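Side-chain contacts in exocyst complex component EXO70 (Saccharomyces cerevisiae, PDB 2B1E), which takes part in secretion as a subunit of the exocyst complex, which tethers secretory vesicles to sites of exocytosis, and plays a role in exocyst assembly: residues A[92-97]-A[121-126]; A[31-34]-A[40-43]. One frame throughout, in Å; residues are numbered along the deposited sequence.

Two small apolar contacts near one end of the long, all-helical EXO70 rod have centres about 15 Å apart. Contact 1 (92-97 with 121-126) joins the end of helix 66-94 to helix 117-132; contact 2 (31-34 with 40-43) packs the short helix 33-36 against helix 38-56 and lies earlier in the chain. A probable hydrogen bond connects them: the indole NE1 of W125 lies 2.8 Å from the hydroxyl OG1 of T42. Helix 66-94 also relates the two, since its last turn supplies I93 and L94 to contact 1 and, through Q85, it touches both I33 and Y41 of contact 2.

Contact 1 of 2, residues A[92-97]-A[121-126]; sequences SILNSI and GALSWI
L123 reaches from helix 117-132 to two consecutive residues near the end of helix 66-94, I93 and L94, and the contact is built around its branched end. Methyl CD2 of L123 lies 3.6 Å from CD2 of L94 and 3.7 Å from CG of L94, so one methyl rests on the branch point of the other leucine as well as on its tip. The two leucines meet at a slant. On the I93 side, the short branch does the work: CG2 of I93 packs 3.9 Å from CG of L123, and the isoleucine and leucine point past one another from opposite sides. The longer branch of I93 has a separate partner. With CG1 anti to the carbonyl carbon (chi1 -68°) and the chain fully extended beyond it, CD1 passes on to the CB methyl of A122, 3.7 Å away. Together the segments bury 193 Å².

Polar bonds run within a segment or to neighbouring parts of the chain, none between the two segments. Where helix 66-94 ends and N95 leaves helical geometry, the carbonyl O of I93 accepts a hydrogen bond from the backbone N of S96, at 3.0 Å; OG of S96 is modelled as a second donor, at a doubtfully short distance. The O of L94 accepts a hydrogen bond from the hydroxyl of Y115, in the loop before helix 117-132.

F90, one turn earlier on helix 66-94, also touches L123, while L143 of helix 136-155 touches L94 and L38 of helix 38-56 touches A122. The site thus joins neighbouring helices of the elongated all-helical rod that Exo70 forms. With only aliphatic carbons facing each other across the contact, the cohesion here comes from shape and burial rather than from directional bonding.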
ATOM      1  N   SER A  92      18.646  41.484   1.264  1.00 11.85           N
ATOM      2  CA  SER A  92      18.373  41.667   2.675  1.00 14.17           C
ATOM      3  C   SER A  92      16.907  41.358   3.003  1.00 15.04           C
ATOM      4  O   SER A  92      16.616  40.652   3.968  1.00 13.22           O
ATOM      5  CB  SER A  92      18.715  43.099   3.087  1.00 13.30           C
ATOM      6  OG  SER A  92      18.401  43.294   4.443  1.00 16.28           O
ATOM      7  N   ILE A  93      15.984  41.892   2.207  1.00 14.58           N
ATOM      8  CA  ILE A  93      14.566  41.644   2.438  1.00 14.36           C
ATOM      9  C   ILE A  93      14.280  40.148   2.344  1.00 16.29           C
ATOM     10  O   ILE A  93      13.572  39.582   3.182  1.00 16.08           O
ATOM     11  CB  ILE A  93      13.689  42.385   1.409  1.00 15.19           C
ATOM     12  CG1 ILE A  93      13.778  43.891   1.640  1.00 14.45           C
ATOM     13  CG2 ILE A  93      12.241  41.941   1.528  1.00 13.46           C
ATOM     14  CD1 ILE A  93      12.949  44.710   0.673  1.00 14.65           C
ATOM     15  N   LEU A  94      14.835  39.506   1.319  1.00 15.45           N
ATOM     16  CA  LEU A  94      14.630  38.078   1.133  1.00 16.55           C
ATOM     17  C   LEU A  94      15.125  37.291   2.343  1.00 16.76           C
ATOM     18  O   LEU A  94      14.540  36.269   2.714  1.00 16.41           O
ATOM     19  CB  LEU A  94      15.346  37.588  -0.132  1.00 14.84           C
ATOM     20  CG  LEU A  94      14.756  38.039  -1.475  1.00 16.59           C
ATOM     21  CD1 LEU A  94      15.626  37.548  -2.628  1.00 16.17           C
ATOM     22  CD2 LEU A  94      13.343  37.504  -1.612  1.00 17.48           C
ATOM     23  N   ASN A  95      16.196  37.766   2.969  1.00 17.91           N
ATOM     24  CA  ASN A  95      16.726  37.063   4.127  1.00 18.61           C
ATOM     25  C   ASN A  95      16.150  37.521   5.468  1.00 17.76           C
ATOM     26  O   ASN A  95      16.656  37.153   6.530  1.00 19.30           O
ATOM     27  CB  ASN A  95      18.248  37.142   4.131  1.00 19.84           C
ATOM     28  CG  ASN A  95      18.869  36.251   3.073  1.00 23.67           C
ATOM     29  OD1 ASN A  95      19.193  36.696   1.970  1.00 26.34           O
ATOM     30  ND2 ASN A  95      19.015  34.980   3.397  1.00 22.28           N
ATOM     31  N   SER A  96      15.085  38.315   5.420  1.00 16.93           N
ATOM     32  CA  SER A  96      14.438  38.777   6.638  1.00 19.95           C
ATOM     33  C   SER A  96      13.802  37.556   7.313  1.00 21.30           C
ATOM     34  O   SER A  96      13.549  37.557   8.515  1.00 23.47           O
ATOM     35  CB  SER A  96      13.372  39.822   6.313  1.00 20.09           C
ATOM     36  OG  SER A  96      12.409  39.310   5.412  1.00 19.56           O
ATOM     37  N   ILE A  97      13.544  36.514   6.529  1.00 21.72           N
ATOM     38  CA  ILE A  97      12.983  35.273   7.065  1.00 21.55           C
ATOM     39  C   ILE A  97      14.161  34.339   7.309  1.00 22.54           C
ATOM     40  O   ILE A  97      14.881  33.999   6.366  1.00 17.56           O
ATOM     41  CB  ILE A  97      12.035  34.569   6.062  1.00 20.14           C
ATOM     42  CG1 ILE A  97      10.914  35.508   5.635  1.00 22.36           C
ATOM     43  CG2 ILE A  97      11.450  33.303   6.707  1.00 21.15           C
ATOM     44  CD1 ILE A  97       9.823  34.826   4.792  1.00 22.84           C
ATOM     45  N   GLY A 121       5.987  44.232  -2.051  1.00 12.81           N
ATOM     46  CA  GLY A 121       5.961  45.386  -2.930  1.00 14.18           C
ATOM     47  C   GLY A 121       7.363  45.790  -3.357  1.00 13.70           C
ATOM     48  O   GLY A 121       7.621  46.000  -4.545  1.00 10.39           O
ATOM     49  N   ALA A 122       8.265  45.907  -2.384  1.00 11.00           N
ATOM     50  CA  ALA A 122       9.654  46.283  -2.645  1.00 11.71           C
ATOM     51  C   ALA A 122      10.372  45.252  -3.517  1.00 10.35           C
ATOM     52  O   ALA A 122      11.130  45.607  -4.420  1.00  9.84           O
ATOM     53  CB  ALA A 122      10.413  46.458  -1.316  1.00  9.27           C
ATOM     54  N   LEU A 123      10.158  43.976  -3.222  1.00  9.44           N
ATOM     55  CA  LEU A 123      10.783  42.917  -3.994  1.00 11.43           C
ATOM     56  C   LEU A 123      10.346  43.029  -5.454  1.00 13.40           C
ATOM     57  O   LEU A 123      11.180  42.998  -6.366  1.00 12.68           O
ATOM     58  CB  LEU A 123      10.403  41.547  -3.417  1.00  9.67           C
ATOM     59  CG  LEU A 123      11.045  41.207  -2.065  1.00 11.46           C
ATOM     60  CD1 LEU A 123      10.344  40.014  -1.434  1.00  9.75           C
ATOM     61  CD2 LEU A 123      12.548  40.938  -2.256  1.00 11.45           C
ATOM     62  N   SER A 124       9.043  43.193  -5.669  1.00 13.13           N
ATOM     63  CA  SER A 124       8.505  43.313  -7.020  1.00 13.52           C
ATOM     64  C   SER A 124       9.036  44.534  -7.743  1.00 13.02           C
ATOM     65  O   SER A 124       9.320  44.472  -8.941  1.00 11.98           O
ATOM     66  CB  SER A 124       6.973  43.368  -6.994  1.00 13.92           C
ATOM     67  OG  SER A 124       6.435  42.129  -6.571  1.00 14.78           O
ATOM     68  N   TRP A 125       9.156  45.649  -7.021  1.00 10.59           N
ATOM     69  CA  TRP A 125       9.657  46.876  -7.614  1.00 10.17           C
ATOM     70  C   TRP A 125      11.090  46.703  -8.099  1.00  9.97           C
ATOM     71  O   TRP A 125      11.459  47.231  -9.140  1.00  9.32           O
ATOM     72  CB  TRP A 125       9.595  48.031  -6.605  1.00 11.02           C
ATOM     73  CG  TRP A 125       9.909  49.381  -7.204  1.00 12.97           C
ATOM     74  CD1 TRP A 125      11.125  50.007  -7.239  1.00 13.83           C
ATOM     75  CD2 TRP A 125       8.992  50.257  -7.868  1.00 13.81           C
ATOM     76  NE1 TRP A 125      11.020  51.216  -7.884  1.00 15.68           N
ATOM     77  CE2 TRP A 125       9.722  51.395  -8.281  1.00 15.56           C
ATOM     78  CE3 TRP A 125       7.624  50.187  -8.158  1.00 13.77           C
ATOM     79  CZ2 TRP A 125       9.128  52.462  -8.972  1.00 15.22           C
ATOM     80  CZ3 TRP A 125       7.029  51.252  -8.849  1.00 16.34           C
ATOM     81  CH2 TRP A 125       7.786  52.371  -9.247  1.00 14.46           C
ATOM     82  N   ILE A 126      11.893  45.967  -7.338  1.00  8.87           N
ATOM     83  CA  ILE A 126      13.284  45.759  -7.696  1.00  9.09           C
ATOM     84  C   ILE A 126      13.404  44.781  -8.863  1.00  9.32           C
ATOM     85  O   ILE A 126      14.234  44.973  -9.756  1.00 10.66           O
ATOM     86  CB  ILE A 126      14.105  45.306  -6.456  1.00  9.90           C
ATOM     87  CG1 ILE A 126      14.180  46.467  -5.454  1.00  8.04           C
ATOM     88  CG2 ILE A 126      15.538  44.900  -6.868  1.00  5.23           C
ATOM     89  CD1 ILE A 126      14.794  46.091  -4.108  1.00 10.90           C
TER

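Contact 2 of 2, residues A[31-34]-A[40-43]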
ATOM      1  N   LYS A  31      22.040  59.297   0.550  1.00 16.74           N
ATOM      2  CA  LYS A  31      21.241  59.161   1.767  1.00 15.77           C
ATOM      3  C   LYS A  31      20.736  57.737   1.987  1.00 17.85           C
ATOM      4  O   LYS A  31      20.346  57.379   3.098  1.00 15.62           O
ATOM      5  CB  LYS A  31      20.049  60.116   1.729  1.00 17.92           C
ATOM      6  CG  LYS A  31      20.413  61.573   1.501  1.00 20.75           C
ATOM      7  CD  LYS A  31      19.190  62.379   1.085  1.00 22.27           C
ATOM      8  CE  LYS A  31      19.563  63.816   0.718  1.00 24.12           C
ATOM      9  NZ  LYS A  31      18.359  64.650   0.419  1.00 25.80           N
ATOM     10  N   GLY A  32      20.726  56.926   0.934  1.00 16.40           N
ATOM     11  CA  GLY A  32      20.274  55.556   1.096  1.00 17.18           C
ATOM     12  C   GLY A  32      18.835  55.320   0.693  1.00 16.37           C
ATOM     13  O   GLY A  32      18.010  56.229   0.730  1.00 17.30           O
ATOM     14  N   ILE A  33      18.531  54.081   0.321  1.00 15.77           N
ATOM     15  CA  ILE A  33      17.192  53.704  -0.110  1.00 14.54           C
ATOM     16  C   ILE A  33      16.061  54.023   0.870  1.00 15.69           C
ATOM     17  O   ILE A  33      15.019  54.537   0.462  1.00 12.89           O
ATOM     18  CB  ILE A  33      17.136  52.184  -0.459  1.00 15.90           C
ATOM     19  CG1 ILE A  33      18.086  51.892  -1.628  1.00 14.34           C
ATOM     20  CG2 ILE A  33      15.700  51.776  -0.822  1.00 12.61           C
ATOM     21  CD1 ILE A  33      18.319  50.422  -1.901  1.00 16.45           C
ATOM     22  N   ASN A  34      16.244  53.726   2.158  1.00 14.28           N
ATOM     23  CA  ASN A  34      15.173  53.995   3.117  1.00 14.27           C
ATOM     24  C   ASN A  34      14.878  55.481   3.322  1.00 13.65           C
ATOM     25  O   ASN A  34      13.726  55.867   3.489  1.00 14.48           O
ATOM     26  CB  ASN A  34      15.481  53.351   4.478  1.00 14.95           C
ATOM     27  CG  ASN A  34      15.391  51.832   4.445  1.00 16.08           C
ATOM     28  OD1 ASN A  34      14.502  51.252   3.803  1.00 11.04           O
ATOM     29  ND2 ASN A  34      16.297  51.181   5.159  1.00 15.14           N
ATOM     30  N   GLN A  40      11.438  56.452  -5.304  1.00 12.34           N
ATOM     31  CA  GLN A  40      12.127  57.714  -5.600  1.00 12.45           C
ATOM     32  C   GLN A  40      13.591  57.451  -5.935  1.00 10.85           C
ATOM     33  O   GLN A  40      14.184  58.119  -6.796  1.00  5.87           O
ATOM     34  CB  GLN A  40      12.070  58.667  -4.393  1.00 14.61           C
ATOM     35  CG  GLN A  40      10.697  59.229  -4.059  1.00 19.58           C
ATOM     36  CD  GLN A  40       9.704  58.162  -3.655  1.00 22.72           C
ATOM     37  OE1 GLN A  40      10.016  57.271  -2.858  1.00 23.47           O
ATOM     38  NE2 GLN A  40       8.493  58.246  -4.202  1.00 27.16           N
ATOM     39  N   TYR A  41      14.167  56.482  -5.228  1.00  9.85           N
ATOM     40  CA  TYR A  41      15.558  56.096  -5.423  1.00 10.17           C
ATOM     41  C   TYR A  41      15.746  55.540  -6.839  1.00  8.81           C
ATOM     42  O   TYR A  41      16.622  55.996  -7.570  1.00 10.12           O
ATOM     43  CB  TYR A  41      15.968  55.051  -4.364  1.00 10.10           C
ATOM     44  CG  TYR A  41      17.448  54.695  -4.340  1.00 11.71           C
ATOM     45  CD1 TYR A  41      18.326  55.295  -3.428  1.00 10.85           C
ATOM     46  CD2 TYR A  41      17.964  53.743  -5.219  1.00 11.16           C
ATOM     47  CE1 TYR A  41      19.680  54.948  -3.392  1.00 11.57           C
ATOM     48  CE2 TYR A  41      19.308  53.392  -5.196  1.00 10.43           C
ATOM     49  CZ  TYR A  41      20.161  53.994  -4.283  1.00 12.95           C
ATOM     50  OH  TYR A  41      21.492  53.642  -4.277  1.00 11.58           O
ATOM     51  N   THR A  42      14.935  54.568  -7.244  1.00  9.63           N
ATOM     52  CA  THR A  42      15.096  54.029  -8.591  1.00 10.64           C
ATOM     53  C   THR A  42      14.804  55.095  -9.636  1.00 12.82           C
ATOM     54  O   THR A  42      15.320  55.032 -10.757  1.00 10.90           O
ATOM     55  CB  THR A  42      14.186  52.824  -8.872  1.00  9.48           C
ATOM     56  OG1 THR A  42      12.818  53.195  -8.683  1.00 10.57           O
ATOM     57  CG2 THR A  42      14.549  51.654  -7.963  1.00 10.49           C
ATOM     58  N   GLN A  43      13.978  56.073  -9.274  1.00 11.35           N
ATOM     59  CA  GLN A  43      13.652  57.143 -10.207  1.00 13.09           C
ATOM     60  C   GLN A  43      14.885  58.007 -10.457  1.00 11.20           C
ATOM     61  O   GLN A  43      15.125  58.463 -11.581  1.00 10.65           O
ATOM     62  CB  GLN A  43      12.513  58.006  -9.661  1.00 16.29           C
ATOM     63  CG  GLN A  43      11.950  58.951 -10.698  1.00 20.75           C
ATOM     64  CD  GLN A  43      11.566  58.222 -11.976  1.00 25.41           C
ATOM     65  OE1 GLN A  43      10.786  57.257 -11.954  1.00 27.44           O
ATOM     66  NE2 GLN A  43      12.116  58.675 -13.100  1.00 30.57           N
TER
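I33 turns CG1 anti to its carbonyl carbon (chi1 -62°), while Y41 swings its CG anti to the backbone N (chi1 -172°), and the two choices bring an aliphatic methylene over an aromatic ring. CG1 of I33 stands 3.7 Å from the centroid of the Y41 ring and only 5° off the ring normal, a CH-pi contact centred on the face. All six ring carbons therefore lie at similar range from CG1, with Y41 CD1 at 3.9 Å. The backbone joins in, for CA of I33 also lies 3.9 Å from Y41 CD1. In the fold, this is the tight corner where the four-residue helix 33-36 leads into helix 38-56, in the N-terminal part of an Exo70 rod made of stacked helices. The corner opens at G32, the N-cap residue of helix 33-36, with a positive phi; its carbonyl carbon approaches CD1 of Y41 obliquely at 4.2 Å. V36 also touches Y41 from within the short helix, and from helix 66-94 come Q85, which meets both I33 and Y41, and Y89, which packs on I33 and hydrogen-bonds through its hydroxyl to OD1 of N34.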